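Local structure of thioredoxin domain-containing protein (Aeropyrum pernix, 3HA9) at residues A[19-22]-A[28-31]; A[61-66]-A[110-115]; A[72-77]-A[120-125]; A[132-137]-A[153-158]. The protein is of unknown function but has a thioredoxin-like fold and probably acts as a redox protein of the oxidoreductase or antioxidant kind. All blocks are in the same frame, centred on the assembly; numbering follows the deposited sequence. Where two conformers were deposited one is given.

Contact 1: residues A[19-22]-A[28-31]; sequences SFSL and EVIS
Leu22 and Ile30 face each other as an antiparallel hydrogen-bonded pair, and their backbones carry the polar part of the contact. Leu22 N donates to Ile30 O over 2.8 Å, and the return bond from Ile30 N to Leu22 O is equally short; both are fairly straight, with angles of 163° and 164° at the hydrogen. Two CA-H...O contacts flank this pair: Val29 CA lies 3.3 Å from Leu22 O, and Ser21 CA is at the same 3.3 Å from Ile30 O. Each of the two carbonyl oxygens is therefore approached by one N-H and one CA-H.

The paired residues belong to the short antiparallel ribbon of strands 22-23 and 29-30, a beta hairpin that follows helix 3-18 and precedes the central sheet, as in TlpA-like relatives of thioredoxin.

Apolar contact lies on the face that carries Leu22 and Ile30. Ile30 places CG1 between its own backbone N and carbonyl carbon (chi1 61°), and from there its CD1 meets Leu22 CD1 at 3.9 Å, the two side chains inclined to one another. Leu22 also rests on Val116 and Ile30 on Ile114, which seats the hairpin against strand 114-117.

Two further contacts are of van der Waals kind. Ser21 OG comes within 3.7 Å of Val29 CG1, an approach between exposed side chains, and Ser31 CB stands 3.9 Å from Phe20 O.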
# COMPACT_ATOMS: atom_id res chain seq x y z
N SER A 19 9.05 -10.42 5.11
CA SER A 19 9.08 -9.80 3.80
C SER A 19 7.78 -10.04 3.03
O SER A 19 7.02 -10.96 3.34
CB SER A 19 10.29 -10.30 2.99
OG SER A 19 10.09 -11.62 2.50
N PHE A 20 7.53 -9.20 2.04
CA PHE A 20 6.32 -9.33 1.25
C PHE A 20 6.61 -9.24 -0.24
O PHE A 20 7.69 -8.82 -0.66
CB PHE A 20 5.30 -8.27 1.66
CG PHE A 20 5.75 -6.86 1.39
CD1 PHE A 20 5.32 -6.19 0.25
CD2 PHE A 20 6.59 -6.20 2.28
CE1 PHE A 20 5.72 -4.87 -0.00
CE2 PHE A 20 7.00 -4.89 2.04
CZ PHE A 20 6.56 -4.23 0.90
N SER A 21 5.62 -9.65 -1.04
CA SER A 21 5.65 -9.42 -2.48
C SER A 21 4.29 -8.89 -2.93
O SER A 21 3.28 -9.05 -2.23
CB SER A 21 6.07 -10.69 -3.23
OG SER A 21 4.94 -11.39 -3.74
N LEU A 22 4.28 -8.22 -4.08
CA LEU A 22 3.07 -7.58 -4.58
C LEU A 22 2.84 -8.05 -6.01
O LEU A 22 3.80 -8.27 -6.73
CB LEU A 22 3.27 -6.06 -4.60
CG LEU A 22 3.83 -5.38 -3.35
CD1 LEU A 22 4.74 -4.23 -3.73
CD2 LEU A 22 2.69 -4.90 -2.49
N GLU A 28 2.47 -8.68 -12.83
CA GLU A 28 3.90 -8.79 -12.51
C GLU A 28 4.12 -8.83 -10.99
O GLU A 28 3.60 -8.00 -10.25
CB GLU A 28 4.65 -7.59 -13.09
CG GLU A 28 6.09 -7.43 -12.58
CD GLU A 28 6.76 -6.14 -13.04
OE1 GLU A 28 8.01 -6.10 -13.03
OE2 GLU A 28 6.05 -5.18 -13.40
N VAL A 29 4.92 -9.80 -10.54
CA VAL A 29 5.25 -9.95 -9.11
C VAL A 29 6.49 -9.11 -8.78
O VAL A 29 7.54 -9.30 -9.39
CB VAL A 29 5.45 -11.44 -8.73
CG1 VAL A 29 6.00 -11.59 -7.31
CG2 VAL A 29 4.14 -12.22 -8.90
N ILE A 30 6.36 -8.17 -7.85
CA ILE A 30 7.48 -7.33 -7.43
C ILE A 30 7.68 -7.31 -5.91
O ILE A 30 6.82 -7.77 -5.15
CB ILE A 30 7.36 -5.86 -7.92
CG1 ILE A 30 6.09 -5.19 -7.35
CG2 ILE A 30 7.42 -5.80 -9.45
CD1 ILE A 30 6.13 -3.66 -7.35
N SER A 31 8.82 -6.78 -5.48
CA SER A 31 9.10 -6.56 -4.06
C SER A 31 9.73 -5.18 -3.90
O SER A 31 9.79 -4.41 -4.86
CB SER A 31 10.02 -7.66 -3.51
OG SER A 31 11.33 -7.57 -4.05

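Contact 2: residues A[61-66]-A[110-115]; sequences RLTEKY and DPSWIM
Thr63 sets OG1 anti to its carbonyl carbon (chi1 -67°), and Trp113 turns CG in the same sense (chi1 -62°), so that the threonine hydroxyl meets the pyrrole edge of the indole. Trp113 NE1 donates to Thr63 OG1 over 3.2 Å at an angle of 157°, with the oxygen close to the ring plane. The hydroxyl in turn gives its proton to Leu59 O one helical turn back, so it is engaged as both acceptor and donor. Thr63 CG2 lies 4.1 Å from Ser112 OG.

The bond ties helix 52-65, which starts at the CxxC pair, to the approach of the edge strand 114-117 of the thioredoxin-like sheet. The indole also touches the side chains of Leu59 and Val71. Replacing Trp113 by a phenylalanine would probably leave Thr63 OG1 without its N-H donor and open a gap beside Leu59 and Val71.

Asp110 shapes the turn that presents the indole. Its CB lies 3.3 Å above one face of the Trp113 ring, toward the rim. Asp110 OD2 accepts from Ser112 N at 3.0 Å, an Asx turn, and also from Ser112 OG at 2.9 Å, the two donors arriving from opposite faces of the carboxylate plane.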
# COMPACT_ATOMS: atom_id res chain seq x y z
N ARG A 61 0.38 15.52 -4.50
CA ARG A 61 1.19 16.67 -4.12
C ARG A 61 2.49 16.21 -3.50
O ARG A 61 3.54 16.77 -3.80
CB ARG A 61 0.41 17.58 -3.17
CG ARG A 61 -0.69 18.33 -3.89
CD ARG A 61 -1.87 18.58 -2.99
NE ARG A 61 -1.56 19.55 -1.94
CZ ARG A 61 -2.42 19.93 -1.01
NH1 ARG A 61 -3.65 19.43 -0.99
NH2 ARG A 61 -2.04 20.80 -0.09
N LEU A 62 2.43 15.17 -2.66
CA LEU A 62 3.65 14.68 -2.01
C LEU A 62 4.60 14.05 -3.03
O LEU A 62 5.82 14.22 -2.94
CB LEU A 62 3.31 13.70 -0.88
CG LEU A 62 2.64 14.40 0.32
CD1 LEU A 62 1.92 13.40 1.21
CD2 LEU A 62 3.67 15.19 1.12
N THR A 63 4.03 13.36 -4.03
CA THR A 63 4.80 12.80 -5.14
C THR A 63 5.55 13.89 -5.90
O THR A 63 6.74 13.74 -6.22
CB THR A 63 3.88 12.02 -6.11
OG1 THR A 63 3.37 10.86 -5.45
CG2 THR A 63 4.64 11.59 -7.37
N GLU A 64 4.84 14.98 -6.20
CA GLU A 64 5.43 16.10 -6.94
C GLU A 64 6.50 16.81 -6.12
O GLU A 64 7.55 17.21 -6.65
CB GLU A 64 4.35 17.09 -7.40
CG GLU A 64 4.66 17.77 -8.75
CD GLU A 64 5.10 19.22 -8.63
OE1 GLU A 64 6.20 19.49 -8.08
OE2 GLU A 64 4.37 20.10 -9.11
N LYS A 65 6.25 16.95 -4.81
CA LYS A 65 7.17 17.63 -3.89
C LYS A 65 8.43 16.81 -3.57
O LYS A 65 9.54 17.35 -3.55
CB LYS A 65 6.44 18.00 -2.59
CG LYS A 65 7.24 18.84 -1.60
CD LYS A 65 6.38 19.28 -0.41
CE LYS A 65 7.18 20.16 0.55
NZ LYS A 65 6.33 20.72 1.65
N TYR A 66 8.25 15.51 -3.33
CA TYR A 66 9.35 14.62 -2.95
C TYR A 66 9.58 13.51 -3.97
O TYR A 66 8.85 12.51 -3.99
CB TYR A 66 9.10 13.98 -1.58
CG TYR A 66 8.91 14.98 -0.47
CD1 TYR A 66 10.01 15.61 0.12
CD2 TYR A 66 7.64 15.29 0.01
CE1 TYR A 66 9.83 16.53 1.15
CE2 TYR A 66 7.46 16.20 1.05
CZ TYR A 66 8.56 16.82 1.61
OH TYR A 66 8.40 17.73 2.63
N ASP A 110 -1.88 9.56 -9.90
CA ASP A 110 -0.66 9.93 -10.66
C ASP A 110 -0.16 8.79 -11.53
O ASP A 110 -0.21 7.61 -11.11
CB ASP A 110 0.45 10.46 -9.73
CG ASP A 110 1.59 11.15 -10.49
OD1 ASP A 110 1.57 12.41 -10.53
OD2 ASP A 110 2.48 10.45 -11.04
N PRO A 111 0.29 9.14 -12.76
CA PRO A 111 0.68 8.12 -13.74
C PRO A 111 1.94 7.33 -13.39
O PRO A 111 2.11 6.21 -13.87
CB PRO A 111 0.87 8.93 -15.04
CG PRO A 111 0.74 10.39 -14.67
CD PRO A 111 -0.01 10.43 -13.39
N SER A 112 2.80 7.91 -12.55
CA SER A 112 4.02 7.25 -12.12
C SER A 112 3.79 6.13 -11.08
O SER A 112 4.69 5.33 -10.84
CB SER A 112 5.03 8.27 -11.58
OG SER A 112 4.69 8.70 -10.28
N TRP A 113 2.62 6.08 -10.45
CA TRP A 113 2.37 5.12 -9.37
C TRP A 113 2.29 3.68 -9.83
O TRP A 113 1.77 3.39 -10.90
CB TRP A 113 1.08 5.44 -8.63
CG TRP A 113 1.05 6.74 -7.97
CD1 TRP A 113 2.10 7.60 -7.77
CD2 TRP A 113 -0.08 7.36 -7.36
NE1 TRP A 113 1.69 8.71 -7.09
CE2 TRP A 113 0.35 8.59 -6.82
CE3 TRP A 113 -1.44 6.99 -7.22
CZ2 TRP A 113 -0.51 9.46 -6.16
CZ3 TRP A 113 -2.30 7.87 -6.56
CH2 TRP A 113 -1.83 9.08 -6.03
N ILE A 114 2.75 2.76 -8.99
CA ILE A 114 2.57 1.34 -9.23
C ILE A 114 1.15 0.99 -8.80
O ILE A 114 0.70 1.45 -7.77
CB ILE A 114 3.63 0.53 -8.42
CG1 ILE A 114 5.05 0.97 -8.82
CG2 ILE A 114 3.44 -0.99 -8.58
CD1 ILE A 114 6.15 0.38 -7.93
N MET A 115 0.44 0.20 -9.59
CA MET A 115 -0.93 -0.21 -9.25
C MET A 115 -0.95 -1.72 -8.97
O MET A 115 -0.41 -2.53 -9.73
CB MET A 115 -1.94 0.16 -10.36
CG MET A 115 -2.33 1.69 -10.45
SD MET A 115 -3.33 2.03 -11.93
CE MET A 115 -2.11 2.16 -13.20

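Contact 3: residues A[72-77]-A[120-125]; sequences IAIDFW and GSLVEK
Asp75 OD1 accepts from Trp77 N at 2.9 Å, an Asx turn at the end of strand 69-75 that spans Phe76, whose ring meets Val123. The donor arrives nearly in line with the carboxylate C-O bond.

With chi1 at 69° the ring of Phe76 is tucked back over its own main chain, which presents one face to the helix. Val123 CG2 stands over that face as a CH-pi contact, 3.8 Å from the centroid of the Phe76 ring and 28° off its normal. The methyl is displaced toward the root of the ring, with Val123 CG2 3.4 Å from Phe76 CG and 3.6 Å from Phe76 CB. Were Phe76 cut back to an alanine, Val123 CG2 would probably lose its aromatic face and a gap would open between the strand end and the helix.

Further up the strand, Ile74 CD1 approaches Leu122 CD1 at 4.4 Å. Helix 121-125 is fixed at its start by Asp118, whose carboxylate accepts from the backbone N of both Leu122 and Val123, and Gly120 at the N-cap has a positive phi that suits glycine.

The ring of Phe76 comes close to the Cys49-Cys52 disulfide but makes no contact with it. Since no hydrogen bond crosses between 72-77 and 120-125, the pairing depends on apolar fit, while the Asx turn and the Asp118 bonds help position the two partners.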
# COMPACT_ATOMS: atom_id res chain seq x y z
N ILE A 72 2.56 3.10 -3.95
CA ILE A 72 2.00 1.87 -4.49
C ILE A 72 0.50 1.85 -4.13
O ILE A 72 0.16 1.76 -2.95
CB ILE A 72 2.72 0.61 -3.96
CG1 ILE A 72 4.25 0.74 -4.21
CG2 ILE A 72 2.12 -0.64 -4.59
CD1 ILE A 72 5.10 -0.44 -3.76
N ALA A 73 -0.36 1.99 -5.14
CA ALA A 73 -1.81 1.97 -4.94
C ALA A 73 -2.27 0.54 -4.93
O ALA A 73 -2.07 -0.18 -5.91
CB ALA A 73 -2.54 2.76 -6.03
N ILE A 74 -2.86 0.11 -3.81
CA ILE A 74 -3.22 -1.30 -3.62
C ILE A 74 -4.73 -1.36 -3.50
O ILE A 74 -5.26 -1.01 -2.45
CB ILE A 74 -2.57 -1.94 -2.37
CG1 ILE A 74 -1.06 -1.90 -2.46
CG2 ILE A 74 -3.07 -3.41 -2.21
CD1 ILE A 74 -0.30 -2.30 -1.16
N ASP A 75 -5.40 -1.81 -4.56
CA ASP A 75 -6.85 -1.92 -4.51
C ASP A 75 -7.13 -3.32 -4.04
O ASP A 75 -6.82 -4.29 -4.75
CB ASP A 75 -7.46 -1.68 -5.91
CG ASP A 75 -8.99 -1.66 -5.91
OD1 ASP A 75 -9.61 -2.23 -4.99
OD2 ASP A 75 -9.57 -1.06 -6.85
N PHE A 76 -7.69 -3.44 -2.83
CA PHE A 76 -7.96 -4.75 -2.26
C PHE A 76 -9.42 -5.13 -2.37
O PHE A 76 -9.85 -6.15 -1.80
CB PHE A 76 -7.42 -4.87 -0.81
CG PHE A 76 -8.15 -4.03 0.22
CD1 PHE A 76 -9.22 -4.56 0.96
CD2 PHE A 76 -7.71 -2.74 0.50
CE1 PHE A 76 -9.85 -3.80 1.95
CE2 PHE A 76 -8.33 -1.97 1.49
CZ PHE A 76 -9.40 -2.51 2.22
N TRP A 77 -10.20 -4.33 -3.11
CA TRP A 77 -11.63 -4.59 -3.21
C TRP A 77 -11.88 -5.59 -4.35
O TRP A 77 -12.44 -5.27 -5.40
CB TRP A 77 -12.42 -3.27 -3.37
CG TRP A 77 -13.87 -3.46 -2.97
CD1 TRP A 77 -14.92 -3.64 -3.81
CD2 TRP A 77 -14.37 -3.55 -1.64
NE1 TRP A 77 -16.08 -3.80 -3.07
CE2 TRP A 77 -15.77 -3.74 -1.74
CE3 TRP A 77 -13.79 -3.44 -0.37
CZ2 TRP A 77 -16.58 -3.87 -0.62
CZ3 TRP A 77 -14.62 -3.56 0.76
CH2 TRP A 77 -16.00 -3.77 0.61
N GLY A 120 -6.42 -10.05 -0.51
CA GLY A 120 -6.61 -10.16 0.95
C GLY A 120 -5.32 -10.51 1.68
O GLY A 120 -5.22 -10.29 2.89
N SER A 121 -4.33 -11.07 0.96
CA SER A 121 -3.00 -11.39 1.54
C SER A 121 -2.30 -10.20 2.18
O SER A 121 -1.74 -10.31 3.28
CB SER A 121 -2.04 -11.96 0.46
OG SER A 121 -2.54 -13.19 -0.03
N LEU A 122 -2.31 -9.07 1.48
CA LEU A 122 -1.59 -7.90 1.98
C LEU A 122 -2.41 -7.21 3.06
O LEU A 122 -1.85 -6.63 4.00
CB LEU A 122 -1.24 -6.93 0.85
CG LEU A 122 -0.22 -7.50 -0.14
CD1 LEU A 122 -0.24 -6.67 -1.42
CD2 LEU A 122 1.20 -7.58 0.47
N VAL A 123 -3.74 -7.30 2.93
CA VAL A 123 -4.63 -6.80 3.99
C VAL A 123 -4.30 -7.50 5.31
O VAL A 123 -4.17 -6.85 6.36
CB VAL A 123 -6.11 -6.98 3.59
CG1 VAL A 123 -7.02 -6.80 4.82
CG2 VAL A 123 -6.47 -5.97 2.52
N GLU A 124 -4.14 -8.81 5.25
CA GLU A 124 -3.77 -9.58 6.43
C GLU A 124 -2.36 -9.24 6.89
O GLU A 124 -2.12 -9.02 8.09
CB GLU A 124 -3.90 -11.07 6.12
CG GLU A 124 -3.50 -12.00 7.28
CD GLU A 124 -3.56 -13.48 6.90
OE1 GLU A 124 -4.35 -13.84 6.01
OE2 GLU A 124 -2.84 -14.29 7.52
N LYS A 125 -1.42 -9.20 5.95
CA LYS A 125 -0.01 -8.93 6.28
C LYS A 125 0.16 -7.62 7.05
O LYS A 125 0.87 -7.57 8.06
CB LYS A 125 0.84 -8.89 5.00
CG LYS A 125 2.36 -8.73 5.24
CD LYS A 125 3.01 -10.05 5.58
CE LYS A 125 4.54 -9.99 5.48
NZ LYS A 125 5.03 -11.37 5.57

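Contact 4: residues A[132-137]-A[153-158]; sequences DYIVIM and GELESV
Ile136 runs out from its strand to meet two helix residues at once, and its terminal methyl lies close to both: Ile136 CD1 is 3.7 Å from Leu155 CD2 and 3.9 Å from Val158 CG1. The angles of approach differ. Leu155 crosses Ile136 at about a right angle, whereas Val158 meets it obliquely and also touches its branch methyl, with Val158 CG1 at 4.1 Å from Ile136 CG2.

Two residues earlier on the same face of the strand, Ile134 again crosses Leu155 near a right angle. Here the branch methyl does the touching, Ile134 CG2 lying 4.1 Å from Leu155 CD2. A single leucine methyl thus bridges the two isoleucines. The CB of Leu155 does not itself point at the strand; with CG anti to the carbonyl carbon (chi1 -64°) the branched end is carried inward. Val158, about one helical turn on, has its CB directed toward the strand and keeps CG1 anti to its backbone N (chi1 170°), bringing that methyl over Ile136.

The segments run almost parallel, their axes 12° apart in direction and 10.9 Å apart at closest approach, a distance filled by aliphatic side chains.

Strand 133-138, strand 143-148 and helix 152-161 follow each other as the beta-beta-alpha half of the thioredoxin fold, and the helix returns over the sheet beside helix 52-65. Leu155 also touches Leu58 and Leu62 of that helix, Ile134 leans on Ile41 and Trp43 of strand 39-45, and Val158 covers Leu144 and Tyr145 of strand 143-148.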
# COMPACT_ATOMS: atom_id res chain seq x y z
N ASP A 132 -9.07 3.04 3.31
CA ASP A 132 -8.21 4.19 3.01
C ASP A 132 -7.12 4.18 4.07
O ASP A 132 -7.15 4.93 5.05
CB ASP A 132 -9.02 5.51 3.00
CG ASP A 132 -8.21 6.71 2.48
OD1 ASP A 132 -7.00 6.58 2.25
OD2 ASP A 132 -8.80 7.82 2.36
N TYR A 133 -6.14 3.31 3.86
CA TYR A 133 -5.16 3.00 4.90
C TYR A 133 -3.78 3.11 4.31
O TYR A 133 -3.54 2.66 3.20
CB TYR A 133 -5.42 1.56 5.42
CG TYR A 133 -4.58 1.16 6.63
CD1 TYR A 133 -5.01 1.44 7.93
CD2 TYR A 133 -3.38 0.46 6.46
CE1 TYR A 133 -4.25 1.06 9.03
CE2 TYR A 133 -2.59 0.08 7.57
CZ TYR A 133 -3.05 0.39 8.84
OH TYR A 133 -2.30 0.03 9.93
N ILE A 134 -2.87 3.70 5.08
CA ILE A 134 -1.54 4.07 4.60
C ILE A 134 -0.49 3.35 5.43
O ILE A 134 -0.57 3.34 6.66
CB ILE A 134 -1.36 5.62 4.72
CG1 ILE A 134 -2.18 6.35 3.65
CG2 ILE A 134 0.13 6.02 4.69
CD1 ILE A 134 -1.59 6.28 2.24
N VAL A 135 0.46 2.69 4.77
CA VAL A 135 1.70 2.22 5.42
C VAL A 135 2.90 2.92 4.77
O VAL A 135 3.09 2.82 3.55
CB VAL A 135 1.87 0.69 5.30
CG1 VAL A 135 3.15 0.22 6.04
CG2 VAL A 135 0.66 -0.01 5.87
N ILE A 136 3.70 3.62 5.57
CA ILE A 136 4.92 4.25 5.04
C ILE A 136 6.14 3.50 5.59
O ILE A 136 6.24 3.31 6.80
CB ILE A 136 5.02 5.73 5.42
CG1 ILE A 136 3.76 6.47 4.95
CG2 ILE A 136 6.29 6.36 4.81
CD1 ILE A 136 3.67 7.91 5.44
N MET A 137 7.01 3.06 4.68
CA MET A 137 8.22 2.31 5.04
C MET A 137 9.45 2.93 4.39
O MET A 137 9.35 3.57 3.34
CB MET A 137 8.11 0.86 4.53
CG MET A 137 7.42 -0.12 5.45
SD MET A 137 7.05 -1.71 4.60
CE MET A 137 7.79 -1.44 3.11
N GLY A 153 -0.54 16.94 7.33
CA GLY A 153 0.43 17.27 8.36
C GLY A 153 1.18 16.06 8.88
O GLY A 153 2.41 16.11 9.05
N GLU A 154 0.45 14.96 9.11
CA GLU A 154 1.04 13.72 9.60
C GLU A 154 1.99 13.12 8.57
O GLU A 154 3.11 12.73 8.90
CB GLU A 154 -0.03 12.70 9.98
CG GLU A 154 -1.00 13.18 11.03
CD GLU A 154 -1.94 12.09 11.47
OE1 GLU A 154 -1.55 11.33 12.39
OE2 GLU A 154 -3.07 12.00 10.93
N LEU A 155 1.54 13.08 7.31
CA LEU A 155 2.35 12.54 6.22
C LEU A 155 3.64 13.36 6.04
O LEU A 155 4.73 12.79 5.97
CB LEU A 155 1.55 12.51 4.92
CG LEU A 155 0.32 11.60 4.85
CD1 LEU A 155 -0.50 11.95 3.60
CD2 LEU A 155 0.70 10.12 4.85
N GLU A 156 3.50 14.68 6.00
CA GLU A 156 4.65 15.59 5.88
C GLU A 156 5.67 15.35 6.99
O GLU A 156 6.87 15.21 6.71
CB GLU A 156 4.20 17.06 5.90
CG GLU A 156 3.74 17.60 4.56
CD GLU A 156 4.87 18.10 3.66
OE1 GLU A 156 6.05 17.71 3.85
OE2 GLU A 156 4.58 18.89 2.74
N SER A 157 5.18 15.32 8.22
CA SER A 157 6.04 15.09 9.39
C SER A 157 6.85 13.81 9.23
O SER A 157 8.04 13.78 9.51
CB SER A 157 5.21 15.04 10.67
OG SER A 157 6.00 14.59 11.77
N VAL A 158 6.18 12.75 8.78
CA VAL A 158 6.84 11.46 8.57
C VAL A 158 7.92 11.54 7.48
O VAL A 158 9.06 11.11 7.70
CB VAL A 158 5.78 10.33 8.30
CG1 VAL A 158 6.45 9.06 7.85
CG2 VAL A 158 4.93 10.08 9.54

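In the fold
Contacts 3 and 4 are buried and wholly apolar across their segments, contact 2 is partly buried and turns on one side-chain hydrogen bond, and contact 1 is a surface contact whose polar part is two backbone bonds, with one apolar pair beside them. Contacts 2, 3 and 4 all reach the five-stranded sheet. Contacts 2 and 3 meet through neighbouring strands, Ile114 O probably accepting from Ala73 N, while contacts 2 and 4 join through their helices, where Lys65 and Tyr66 both bind the carboxylate of Glu156. The hairpin of contact 1 leans on contact 3, with Leu22 packing on Leu122 and Ile72. Contacts 3 and 4 do not touch; their centres lie about 17 Å apart.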